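Local coordinates for protein transcription initiation factor IIB (Methanocaldococcus vulcanius, PDB 5O9I) that is a mini-intein of the HINT fold from an archaeal transcription factor, an element of the kind that excises itself by protein splicing, at residues A57-K65 and E147-I155. Residues are numbered along the deposited sequence; the frame is centred on the assembly and turned at random.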
ATOM      1  N   ALA A  57       2.904   8.210  -4.571  1.00 49.71           N
ATOM      2  CA  ALA A  57       1.874   8.657  -3.632  1.00 48.71           C
ATOM      3  C   ALA A  57       1.130   9.773  -4.246  1.00 47.45           C
ATOM      4  O   ALA A  57       1.664  10.477  -5.067  1.00 47.10           O
ATOM      5  CB  ALA A  57       2.498   9.154  -2.382  1.00 49.99           C
ATOM      6  N   PHE A  58      -0.124   9.944  -3.861  1.00 47.00           N
ATOM      7  CA  PHE A  58      -0.874  11.055  -4.381  1.00 45.76           C
ATOM      8  C   PHE A  58      -0.726  12.264  -3.520  1.00 46.41           C
ATOM      9  O   PHE A  58      -0.615  12.154  -2.312  1.00 48.14           O
ATOM     10  CB  PHE A  58      -2.316  10.689  -4.550  1.00 45.27           C
ATOM     11  CG  PHE A  58      -3.106  10.600  -3.269  1.00 46.08           C
ATOM     12  CD1 PHE A  58      -3.619  11.775  -2.638  1.00 47.32           C
ATOM     13  CD2 PHE A  58      -3.464   9.394  -2.763  1.00 45.44           C
ATOM     14  CE1 PHE A  58      -4.368  11.705  -1.488  1.00 47.32           C
ATOM     15  CE2 PHE A  58      -4.287   9.312  -1.676  1.00 47.16           C
ATOM     16  CZ  PHE A  58      -4.695  10.478  -1.003  1.00 47.84           C
ATOM     17  N   ASP A  59      -0.812  13.411  -4.166  1.00 47.42           N
ATOM     18  CA  ASP A  59      -0.607  14.701  -3.593  1.00 48.21           C
ATOM     19  C   ASP A  59      -1.971  15.317  -3.306  1.00 51.08           C
ATOM     20  O   ASP A  59      -3.013  14.699  -3.498  1.00 50.72           O
ATOM     21  CB  ASP A  59       0.308  15.547  -4.506  1.00 48.80           C
ATOM     22  CG  ASP A  59      -0.347  16.009  -5.835  1.00 50.59           C
ATOM     23  OD1 ASP A  59      -1.586  15.905  -6.010  1.00 50.59           O
ATOM     24  OD2 ASP A  59       0.322  16.593  -6.735  1.00 51.39           O
ATOM     25  N   SER A  60      -1.986  16.558  -2.847  1.00 55.75           N
ATOM     26  CA  SER A  60      -3.214  17.193  -2.414  1.00 58.69           C
ATOM     27  C   SER A  60      -4.193  17.534  -3.564  1.00 58.90           C
ATOM     28  O   SER A  60      -5.400  17.697  -3.314  1.00 57.28           O
ATOM     29  CB  SER A  60      -2.856  18.454  -1.646  1.00 62.72           C
ATOM     30  OG  SER A  60      -2.237  19.384  -2.506  1.00 64.96           O
ATOM     31  N   ASN A  61      -3.674  17.635  -4.793  1.00 58.27           N
ATOM     32  CA  ASN A  61      -4.499  17.562  -6.017  1.00 57.91           C
ATOM     33  C   ASN A  61      -4.909  16.182  -6.519  1.00 55.91           C
ATOM     34  O   ASN A  61      -5.545  16.083  -7.568  1.00 55.07           O
ATOM     35  CB  ASN A  61      -3.780  18.269  -7.136  1.00 59.74           C
ATOM     36  CG  ASN A  61      -3.626  19.717  -6.848  1.00 62.76           C
ATOM     37  OD1 ASN A  61      -4.574  20.352  -6.406  1.00 68.65           O
ATOM     38  ND2 ASN A  61      -2.470  20.251  -7.096  1.00 64.82           N
ATOM     39  N   TYR A  62      -4.621  15.139  -5.749  1.00 53.25           N
ATOM     40  CA  TYR A  62      -4.967  13.777  -6.118  1.00 53.55           C
ATOM     41  C   TYR A  62      -4.188  13.260  -7.335  1.00 51.05           C
ATOM     42  O   TYR A  62      -4.681  12.383  -8.045  1.00 49.53           O
ATOM     43  CB  TYR A  62      -6.490  13.600  -6.320  1.00 55.41           C
ATOM     44  CG  TYR A  62      -7.412  13.713  -5.142  1.00 57.81           C
ATOM     45  CD1 TYR A  62      -6.935  13.741  -3.803  1.00 59.41           C
ATOM     46  CD2 TYR A  62      -8.798  13.791  -5.364  1.00 59.60           C
ATOM     47  CE1 TYR A  62      -7.831  13.858  -2.735  1.00 60.45           C
ATOM     48  CE2 TYR A  62      -9.696  13.917  -4.295  1.00 61.33           C
ATOM     49  CZ  TYR A  62      -9.206  13.976  -3.001  1.00 63.09           C
ATOM     50  OH  TYR A  62     -10.115  14.061  -1.993  1.00 69.17           O
ATOM     51  N   LYS A  63      -2.973  13.779  -7.519  1.00 50.82           N
ATOM     52  CA  LYS A  63      -2.091  13.381  -8.578  1.00 52.41           C
ATOM     53  C   LYS A  63      -0.890  12.647  -8.023  1.00 52.32           C
ATOM     54  O   LYS A  63      -0.347  13.044  -7.011  1.00 52.59           O
ATOM     55  CB  LYS A  63      -1.587  14.606  -9.289  1.00 57.37           C
ATOM     56  CG  LYS A  63      -2.669  15.480  -9.916  1.00 62.42           C
ATOM     57  CD  LYS A  63      -3.362  14.839 -11.117  1.00 67.47           C
ATOM     58  CE  LYS A  63      -2.336  14.390 -12.184  1.00 71.23           C
ATOM     59  NZ  LYS A  63      -2.993  13.788 -13.379  1.00 72.10           N
ATOM     60  N   PHE A  64      -0.447  11.614  -8.727  1.00 50.72           N
ATOM     61  CA  PHE A  64       0.687  10.840  -8.371  1.00 51.12           C
ATOM     62  C   PHE A  64       2.012  11.533  -8.629  1.00 53.29           C
ATOM     63  O   PHE A  64       2.161  12.392  -9.528  1.00 52.69           O
ATOM     64  CB  PHE A  64       0.679   9.492  -9.080  1.00 51.64           C
ATOM     65  CG  PHE A  64      -0.441   8.589  -8.663  1.00 49.87           C
ATOM     66  CD1 PHE A  64      -0.781   8.426  -7.347  1.00 49.51           C
ATOM     67  CD2 PHE A  64      -1.143   7.902  -9.608  1.00 49.93           C
ATOM     68  CE1 PHE A  64      -1.825   7.624  -6.962  1.00 49.86           C
ATOM     69  CE2 PHE A  64      -2.195   7.040  -9.252  1.00 50.60           C
ATOM     70  CZ  PHE A  64      -2.541   6.921  -7.920  1.00 50.73           C
ATOM     71  N   LYS A  65       2.909  11.260  -7.691  1.00 55.48           N
ATOM     72  CA  LYS A  65       4.319  11.646  -7.817  1.00 58.02           C
ATOM     73  C   LYS A  65       5.206  10.795  -6.892  1.00 56.19           C
ATOM     74  O   LYS A  65       4.747  10.186  -5.901  1.00 54.75           O
ATOM     75  CB  LYS A  65       4.528  13.149  -7.625  1.00 62.51           C
ATOM     76  CG  LYS A  65       4.587  13.689  -6.214  1.00 66.73           C
ATOM     77  CD  LYS A  65       5.108  15.143  -6.316  1.00 71.82           C
ATOM     78  CE  LYS A  65       5.259  15.871  -4.973  1.00 75.51           C
ATOM     79  NZ  LYS A  65       4.031  16.554  -4.401  1.00 74.77           N
ATOM     80  N   GLU A 147     -15.023  17.703 -10.130  1.00 74.13           N
ATOM     81  CA  GLU A 147     -14.027  18.242 -11.046  1.00 72.96           C
ATOM     82  C   GLU A 147     -12.629  17.707 -10.517  1.00 74.30           C
ATOM     83  O   GLU A 147     -11.753  17.255 -11.292  1.00 72.93           O
ATOM     84  CB  GLU A 147     -14.127  19.792 -11.118  1.00 76.40           C
ATOM     85  CG  GLU A 147     -15.363  20.422 -11.941  1.00 84.50           C
ATOM     86  CD  GLU A 147     -16.600  21.025 -11.132  1.00 85.45           C
ATOM     87  OE1 GLU A 147     -16.640  21.032  -9.856  1.00 88.09           O
ATOM     88  OE2 GLU A 147     -17.569  21.539 -11.776  1.00 85.21           O
ATOM     89  N   LYS A 148     -12.454  17.649  -9.196  1.00 68.68           N
ATOM     90  CA  LYS A 148     -11.213  17.164  -8.665  1.00 65.83           C
ATOM     91  C   LYS A 148     -11.038  15.657  -8.888  1.00 61.61           C
ATOM     92  O   LYS A 148      -9.942  15.218  -9.310  1.00 55.53           O
ATOM     93  CB  LYS A 148     -11.092  17.517  -7.199  1.00 67.88           C
ATOM     94  CG  LYS A 148      -9.671  17.466  -6.728  1.00 69.39           C
ATOM     95  CD  LYS A 148      -9.636  17.326  -5.242  1.00 70.95           C
ATOM     96  CE  LYS A 148      -8.228  17.495  -4.720  1.00 75.85           C
ATOM     97  NZ  LYS A 148      -8.291  18.066  -3.328  1.00 78.99           N
ATOM     98  N   LEU A 149     -12.104  14.915  -8.561  1.00 57.32           N
ATOM     99  CA  LEU A 149     -12.178  13.504  -8.803  1.00 54.68           C
ATOM    100  C   LEU A 149     -11.909  13.180 -10.258  1.00 55.75           C
ATOM    101  O   LEU A 149     -11.210  12.196 -10.577  1.00 53.32           O
ATOM    102  CB  LEU A 149     -13.566  12.951  -8.566  1.00 55.74           C
ATOM    103  CG  LEU A 149     -13.951  12.741  -7.128  1.00 56.21           C
ATOM    104  CD1 LEU A 149     -15.216  11.957  -7.039  1.00 55.76           C
ATOM    105  CD2 LEU A 149     -12.813  12.046  -6.360  1.00 55.01           C
ATOM    106  N   ILE A 150     -12.462  14.003 -11.138  1.00 56.56           N
ATOM    107  CA  ILE A 150     -12.313  13.793 -12.558  1.00 57.05           C
ATOM    108  C   ILE A 150     -10.867  14.018 -12.938  1.00 55.26           C
ATOM    109  O   ILE A 150     -10.321  13.238 -13.710  1.00 57.36           O
ATOM    110  CB  ILE A 150     -13.287  14.685 -13.366  1.00 60.00           C
ATOM    111  CG1 ILE A 150     -14.722  14.177 -13.179  1.00 62.18           C
ATOM    112  CG2 ILE A 150     -13.026  14.583 -14.841  1.00 60.79           C
ATOM    113  CD1 ILE A 150     -15.774  15.019 -13.865  1.00 63.86           C
ATOM    114  N   ASN A 151     -10.223  15.001 -12.335  1.00 55.76           N
ATOM    115  CA  ASN A 151      -8.859  15.355 -12.710  1.00 55.78           C
ATOM    116  C   ASN A 151      -7.792  14.516 -12.022  1.00 53.24           C
ATOM    117  O   ASN A 151      -6.634  14.745 -12.213  1.00 55.56           O
ATOM    118  CB  ASN A 151      -8.573  16.809 -12.325  1.00 60.42           C
ATOM    119  CG  ASN A 151      -9.359  17.785 -13.124  1.00 64.84           C
ATOM    120  OD1 ASN A 151     -10.438  17.474 -13.638  1.00 71.72           O
ATOM    121  ND2 ASN A 151      -8.810  18.993 -13.254  1.00 65.66           N
ATOM    122  N   SER A 152      -8.214  13.588 -11.177  1.00 50.61           N
ATOM    123  CA  SER A 152      -7.322  12.834 -10.343  1.00 49.23           C
ATOM    124  C   SER A 152      -6.656  11.755 -11.178  1.00 49.29           C
ATOM    125  O   SER A 152      -7.160  11.459 -12.253  1.00 50.19           O
ATOM    126  CB  SER A 152      -8.148  12.196  -9.205  1.00 48.82           C
ATOM    127  OG  SER A 152      -8.941  11.130  -9.668  1.00 46.41           O
ATOM    128  N   ASP A 153      -5.592  11.126 -10.666  1.00 45.29           N
ATOM    129  CA  ASP A 153      -5.093   9.931 -11.300  1.00 44.15           C
ATOM    130  C   ASP A 153      -5.758   8.688 -10.750  1.00 43.84           C
ATOM    131  O   ASP A 153      -5.214   7.626 -10.766  1.00 43.94           O
ATOM    132  CB  ASP A 153      -3.553   9.780 -11.156  1.00 45.30           C
ATOM    133  CG  ASP A 153      -2.760  10.909 -11.818  1.00 46.41           C
ATOM    134  OD1 ASP A 153      -3.210  11.469 -12.792  1.00 49.19           O
ATOM    135  OD2 ASP A 153      -1.627  11.221 -11.414  1.00 47.20           O
ATOM    136  N   PHE A 154      -6.955   8.786 -10.197  1.00 46.09           N
ATOM    137  CA  PHE A 154      -7.684   7.621  -9.693  1.00 45.11           C
ATOM    138  C   PHE A 154      -8.707   7.016 -10.660  1.00 45.54           C
ATOM    139  O   PHE A 154      -9.232   7.661 -11.552  1.00 44.51           O
ATOM    140  CB  PHE A 154      -8.482   8.025  -8.451  1.00 46.42           C
ATOM    141  CG  PHE A 154      -7.678   8.648  -7.363  1.00 46.04           C
ATOM    142  CD1 PHE A 154      -6.401   8.145  -7.008  1.00 47.54           C
ATOM    143  CD2 PHE A 154      -8.206   9.713  -6.652  1.00 46.27           C
ATOM    144  CE1 PHE A 154      -5.667   8.732  -5.985  1.00 48.25           C
ATOM    145  CE2 PHE A 154      -7.495  10.309  -5.640  1.00 47.06           C
ATOM    146  CZ  PHE A 154      -6.229   9.814  -5.289  1.00 47.99           C
ATOM    147  N   ILE A 155      -9.029   5.761 -10.384  1.00 45.69           N
ATOM    148  CA  ILE A 155     -10.229   5.161 -10.801  1.00 47.37           C
ATOM    149  C   ILE A 155     -10.925   4.619  -9.537  1.00 51.37           C
ATOM    150  O   ILE A 155     -10.242   4.317  -8.523  1.00 53.32           O
ATOM    151  CB  ILE A 155     -10.009   4.035 -11.813  1.00 48.24           C
ATOM    152  CG1 ILE A 155      -9.055   2.987 -11.272  1.00 48.07           C
ATOM    153  CG2 ILE A 155      -9.483   4.640 -13.103  1.00 48.71           C
ATOM    154  CD1 ILE A 155      -8.985   1.792 -12.183  1.00 48.97           C
TER
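Asp153 makes two hydrogen bonds to the hairpin backbone, at Tyr62 and Phe64. Asp153 N donates to Tyr62 O (3.0 Å) in a nearly straight bond (166°), while Phe64 N meets OD2 on the anti side, somewhat out of the carboxylate plane. The other carboxylate oxygen, OD1, forms a salt bridge with Lys63 NZ, whose chain doubles back through bends at chi2 and chi3; the modelled 2.4 Å between OD1 and NZ is doubtfully short. Lys148 reaches the turn itself: stretched out with CG anti to its backbone N (chi1 -160°), it lays CE over the centre of the Tyr62 ring, 3.7 Å from the centroid, and sends NZ on to Ser60 O at 2.9 Å. The ammonium thereby gains a carbonyl and a cation-pi contact. Replacing Tyr62 by alanine is likely to strip the ring from beneath Lys148, open a gap beside Phe154, whose CE2 lies 3.4 Å from Tyr62 CG, and leave Val107 N without its hydroxyl partner. Phe154 also turns its edge to the face of Phe58 (planes at 88°) and, more offset, to Phe64, completing an aromatic cluster. Ser152 OG gives to Leu149 O and takes Phe154 N, an ST turn leading into strand 154-162. The contact thus packs the hairpin of strands 53-58 and 64-68 against the short helix at 147-150 and the start of strand 154-162, with strand 120-124 beside Phe64 and Phe154, and Val107 N of strand 106-111 donating to Tyr62 OH.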